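Local coordinates for Methylcobalamin\: coenzyme M methyltransferase (PDB 4AY7), which transfers the methyl group of a methylated corrinoid protein to coenzyme M, a zinc-dependent step of methanogenesis, at residues 296-299 / 305-308; 301-306 / 336-341. All blocks are in the same frame, centred on the assembly; numbering follows the deposited sequence.

Interaction 1. Residues 296-299 / 305-308; sequences FTLL and KIKA
The hydroxyl OG1 of T297 is hydrogen-bonded to OE1 of E309, one residue beyond 305-308 on helix 303-315, and the last methylene of K305, CE, packs 3.6 Å from OG1. The lysine chain passes slantwise across the threonine. K305 reaches this far because its chain is extended as far as CE, with CG trans to the backbone N (chi1 -174°), and bends only at the last torsion. The same CE rests 3.5 Å from the carbonyl O of F296, so methylene rather than ammonium makes the nearest approach; NZ stands farther off from that oxygen, at 3.9 Å.

The other branch of T297 serves the apolar side of the contact. Its methyl CG2 packs 3.6 Å from CG1 of I306, the two side chains running antiparallel alongside each other. With chi1 at -56°, T297 holds OG1 on the side of E309 and CG2 over the start of the isoleucine chain. In this TIM-barrel protein of the uroporphyrinogen decarboxylase family, the short helix 294-298 follows strand 287-292 and precedes the long helix 303-315, so the contact packs two consecutive helices, linked by the short segment 299-302, against each other.

I306 presses its ethyl arm against backbone as well as side chain: the carbonyl O of T297 meets CG1 of I306 at 3.4 Å and CD1 at 3.6 Å. A farther neighbour of I306 CD1, at 3.9 Å, is the carbonyl O of L298, an oxygen that accepts a hydrogen bond from the side-chain amide of N335. The methyl CG2 of I306, anti to the backbone N, meets CD1 of L298 at 4.0 Å, with the leucine and isoleucine side chains set roughly perpendicular.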
loop_
_atom_site.group_PDB
_atom_site.type_symbol
_atom_site.label_atom_id
_atom_site.label_comp_id
_atom_site.label_asym_id
_atom_site.label_seq_id
_atom_site.Cartn_x
_atom_site.Cartn_y
_atom_site.Cartn_z
ATOM N N PHE A 296 -3.298 -16.620 -5.687
ATOM C CA PHE A 296 -3.962 -17.679 -6.447
ATOM C C PHE A 296 -4.250 -17.396 -7.917
ATOM O O PHE A 296 -4.736 -18.258 -8.676
ATOM C CB PHE A 296 -5.125 -18.263 -5.668
ATOM C CG PHE A 296 -4.763 -18.621 -4.242
ATOM C CD1 PHE A 296 -3.798 -19.602 -3.987
ATOM C CD2 PHE A 296 -5.301 -17.928 -3.159
ATOM C CE1 PHE A 296 -3.439 -19.931 -2.682
ATOM C CE2 PHE A 296 -4.936 -18.234 -1.847
ATOM C CZ PHE A 296 -3.989 -19.237 -1.604
ATOM N N THR A 297 -3.903 -16.222 -8.389
ATOM C CA THR A 297 -4.096 -15.983 -9.785
ATOM C C THR A 297 -2.875 -15.375 -10.420
ATOM O O THR A 297 -2.323 -15.895 -11.418
ATOM C CB THR A 297 -5.359 -15.113 -10.014
ATOM O OG1 THR A 297 -6.507 -15.749 -9.407
ATOM C CG2 THR A 297 -5.567 -14.793 -11.470
ATOM N N LEU A 298 -2.416 -14.293 -9.838
ATOM C CA LEU A 298 -1.339 -13.592 -10.493
ATOM C C LEU A 298 -0.019 -14.418 -10.416
ATOM O O LEU A 298 0.755 -14.438 -11.377
ATOM C CB LEU A 298 -1.298 -12.211 -9.854
ATOM C CG LEU A 298 -0.817 -10.965 -10.571
ATOM C CD1 LEU A 298 -1.372 -10.653 -11.930
ATOM C CD2 LEU A 298 -1.125 -9.833 -9.568
ATOM N N LEU A 299 0.223 -15.083 -9.288
ATOM C CA LEU A 299 1.462 -15.799 -9.049
ATOM C C LEU A 299 1.465 -17.047 -9.935
ATOM O O LEU A 299 2.382 -17.188 -10.693
ATOM C CB LEU A 299 1.655 -16.110 -7.550
ATOM C CG LEU A 299 2.621 -17.213 -7.096
ATOM C CD1 LEU A 299 4.041 -16.923 -7.641
ATOM C CD2 LEU A 299 2.581 -17.372 -5.579
ATOM N N LYS A 305 -6.280 -17.048 -17.155
ATOM C CA LYS A 305 -7.034 -16.942 -15.922
ATOM C C LYS A 305 -6.936 -15.545 -15.314
ATOM O O LYS A 305 -7.924 -14.970 -14.802
ATOM C CB LYS A 305 -6.614 -18.016 -14.994
ATOM C CG LYS A 305 -7.375 -18.165 -13.688
ATOM C CD LYS A 305 -6.444 -18.816 -12.648
ATOM C CE LYS A 305 -7.037 -18.837 -11.207
ATOM N NZ LYS A 305 -7.291 -20.251 -10.833
ATOM N N ILE A 306 -5.751 -14.937 -15.403
ATOM C CA ILE A 306 -5.522 -13.551 -14.983
ATOM C C ILE A 306 -6.415 -12.639 -15.837
ATOM O O ILE A 306 -7.118 -11.783 -15.272
ATOM C CB ILE A 306 -4.054 -13.159 -15.071
ATOM C CG1 ILE A 306 -3.242 -14.038 -14.122
ATOM C CG2 ILE A 306 -3.792 -11.648 -14.894
ATOM C CD1 ILE A 306 -1.706 -14.037 -14.410
ATOM N N LYS A 307 -6.441 -12.833 -17.149
ATOM C CA LYS A 307 -7.253 -11.940 -18.033
ATOM C C LYS A 307 -8.740 -12.094 -17.756
ATOM O O LYS A 307 -9.438 -11.095 -17.654
ATOM C CB LYS A 307 -6.948 -12.086 -19.515
ATOM C CG LYS A 307 -5.498 -11.749 -19.870
ATOM C CD LYS A 307 -5.300 -11.333 -21.328
ATOM C CE LYS A 307 -5.472 -12.465 -22.276
ATOM N NZ LYS A 307 -5.256 -12.135 -23.753
ATOM N N ALA A 308 -9.181 -13.317 -17.549
ATOM C CA ALA A 308 -10.558 -13.575 -17.211
ATOM C C ALA A 308 -11.019 -12.874 -15.899
ATOM O O ALA A 308 -12.110 -12.259 -15.845
ATOM C CB ALA A 308 -10.844 -15.063 -17.155
#

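Interaction 2. Residues 301-306 / 336-341; sequences GPVDKI and VKALVA
A338 turns its methyl straight at helix 303-315, where V303 and I306, one helical turn apart, receive it from two sides. One gamma methyl from each is close: CG1 of V303 and CG2 of I306 each lie 3.8 Å from CB of A338, so the small side chain is seated between a valine and an isoleucine methyl. V303, the first residue of its helix, offers both of its methyls, with CG2 only slightly farther from CB of A338, at 4.1 Å. The valine has CG1 trans to the backbone N (chi1 157°), a setting that brings the pair of methyls over the alanine.

Helix 303-315 leads into strand 320-323, after which the chain returns in helix 333-346; the two helices are thus packed as neighbours on the outside of the TIM barrel, connected through strand 320-323 in an α-β-α succession of the barrel. The I306 methyl CG2 also reaches L339: it lies 3.9 Å from the backbone N of L339 and touches CD2 of the same residue at 4.1 Å. That leucine sets off beside the alanine, yet its branched end swings back to I306, and of its two methyls CD2 makes the approach. V303 additionally touches E334 and N335, in the preceding turn of helix 333-346.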
loop_
_atom_site.group_PDB
_atom_site.type_symbol
_atom_site.label_atom_id
_atom_site.label_comp_id
_atom_site.label_asym_id
_atom_site.label_seq_id
_atom_site.Cartn_x
_atom_site.Cartn_y
_atom_site.Cartn_z
ATOM N N GLY A 301 -0.619 -17.902 -12.453
ATOM C CA GLY A 301 -1.303 -17.852 -13.714
ATOM C C GLY A 301 -2.325 -19.002 -13.802
ATOM O O GLY A 301 -2.834 -19.453 -12.755
ATOM N N PRO A 302 -2.645 -19.444 -15.024
ATOM C CA PRO A 302 -2.031 -18.965 -16.272
ATOM C C PRO A 302 -2.540 -17.609 -16.751
ATOM O O PRO A 302 -3.419 -16.964 -16.081
ATOM C CB PRO A 302 -2.435 -20.024 -17.275
ATOM C CG PRO A 302 -3.742 -20.447 -16.776
ATOM C CD PRO A 302 -3.612 -20.513 -15.300
ATOM N N VAL A 303 -1.945 -17.143 -17.848
ATOM C CA VAL A 303 -2.241 -15.794 -18.343
ATOM C C VAL A 303 -3.772 -15.628 -18.576
ATOM O O VAL A 303 -4.389 -14.608 -18.274
ATOM C CB VAL A 303 -1.379 -15.497 -19.620
ATOM C CG1 VAL A 303 -2.044 -14.403 -20.455
ATOM C CG2 VAL A 303 0.053 -15.053 -19.213
ATOM N N ASP A 304 -4.396 -16.642 -19.135
ATOM C CA ASP A 304 -5.804 -16.519 -19.473
ATOM C C ASP A 304 -6.721 -16.474 -18.290
ATOM O O ASP A 304 -7.822 -15.903 -18.409
ATOM C CB ASP A 304 -6.256 -17.638 -20.426
ATOM C CG ASP A 304 -5.672 -17.478 -21.816
ATOM O OD1 ASP A 304 -5.176 -16.359 -22.117
ATOM O OD2 ASP A 304 -5.708 -18.453 -22.613
ATOM N N LYS A 305 -6.280 -17.048 -17.155
ATOM C CA LYS A 305 -7.034 -16.942 -15.922
ATOM C C LYS A 305 -6.936 -15.545 -15.314
ATOM O O LYS A 305 -7.924 -14.970 -14.802
ATOM C CB LYS A 305 -6.614 -18.016 -14.994
ATOM C CG LYS A 305 -7.375 -18.165 -13.688
ATOM C CD LYS A 305 -6.444 -18.816 -12.648
ATOM C CE LYS A 305 -7.037 -18.837 -11.207
ATOM N NZ LYS A 305 -7.291 -20.251 -10.833
ATOM N N ILE A 306 -5.751 -14.937 -15.403
ATOM C CA ILE A 306 -5.522 -13.551 -14.983
ATOM C C ILE A 306 -6.415 -12.639 -15.837
ATOM O O ILE A 306 -7.118 -11.783 -15.272
ATOM C CB ILE A 306 -4.054 -13.159 -15.071
ATOM C CG1 ILE A 306 -3.242 -14.038 -14.122
ATOM C CG2 ILE A 306 -3.792 -11.648 -14.894
ATOM C CD1 ILE A 306 -1.706 -14.037 -14.410
ATOM N N VAL A 336 2.174 -10.386 -14.820
ATOM C CA VAL A 336 1.856 -8.939 -14.559
ATOM C C VAL A 336 1.368 -8.240 -15.840
ATOM O O VAL A 336 0.355 -7.473 -15.854
ATOM C CB VAL A 336 3.086 -8.170 -14.022
ATOM C CG1 VAL A 336 2.667 -6.697 -13.792
ATOM C CG2 VAL A 336 3.659 -8.819 -12.752
ATOM N N LYS A 337 2.022 -8.554 -16.953
ATOM C CA LYS A 337 1.655 -8.006 -18.234
ATOM C C LYS A 337 0.237 -8.421 -18.705
ATOM O O LYS A 337 -0.402 -7.725 -19.481
ATOM C CB LYS A 337 2.654 -8.435 -19.318
ATOM C CG LYS A 337 4.009 -7.785 -19.165
ATOM C CD LYS A 337 4.967 -8.146 -20.259
ATOM C CE LYS A 337 4.642 -7.319 -21.481
ATOM N NZ LYS A 337 5.700 -7.728 -22.441
ATOM N N ALA A 338 -0.210 -9.582 -18.226
ATOM C CA ALA A 338 -1.537 -10.092 -18.524
ATOM C C ALA A 338 -2.569 -9.179 -17.912
ATOM O O ALA A 338 -3.632 -9.046 -18.465
ATOM C CB ALA A 338 -1.722 -11.525 -18.047
ATOM N N LEU A 339 -2.303 -8.524 -16.785
ATOM C CA LEU A 339 -3.249 -7.498 -16.294
ATOM C C LEU A 339 -3.529 -6.343 -17.223
ATOM O O LEU A 339 -4.671 -5.903 -17.428
ATOM C CB LEU A 339 -2.747 -6.849 -14.983
ATOM C CG LEU A 339 -3.031 -7.520 -13.662
ATOM C CD1 LEU A 339 -2.499 -6.649 -12.481
ATOM C CD2 LEU A 339 -4.507 -7.884 -13.562
ATOM N N VAL A 340 -2.466 -5.795 -17.739
ATOM C CA VAL A 340 -2.470 -4.681 -18.619
ATOM C C VAL A 340 -3.150 -5.086 -19.905
ATOM O O VAL A 340 -4.048 -4.352 -20.408
ATOM C CB VAL A 340 -1.034 -4.191 -18.926
ATOM C CG1 VAL A 340 -1.119 -3.062 -19.951
ATOM C CG2 VAL A 340 -0.330 -3.801 -17.612
ATOM N N ALA A 341 -2.814 -6.280 -20.419
ATOM C CA ALA A 341 -3.466 -6.779 -21.636
ATOM C C ALA A 341 -5.009 -6.919 -21.457
ATOM O O ALA A 341 -5.742 -6.498 -22.298
ATOM C CB ALA A 341 -2.831 -8.110 -22.108
#

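Overall arrangement
I306 is shared by both contacts: its CG1 and CD1 serve interaction 1, whereas its CG2 is divided between L298 there and helix 333-346 in interaction 2. The centres of the two contacts are 6 Å apart, and they also touch directly, L298 CD1 lying 3.9 Å from L339 CG and K307 CG 3.6 Å from A338 O. Together they pack helices 294-298, 303-315 and 333-346, with L298, I306, A338 and L339 as the apolar centre. The active site is near but separate: the side chain of L298 is about 8 Å from that of the zinc ligand C325 and about 10 Å from that of Q38, a coenzyme M-binding residue (the ligand is absent from this model).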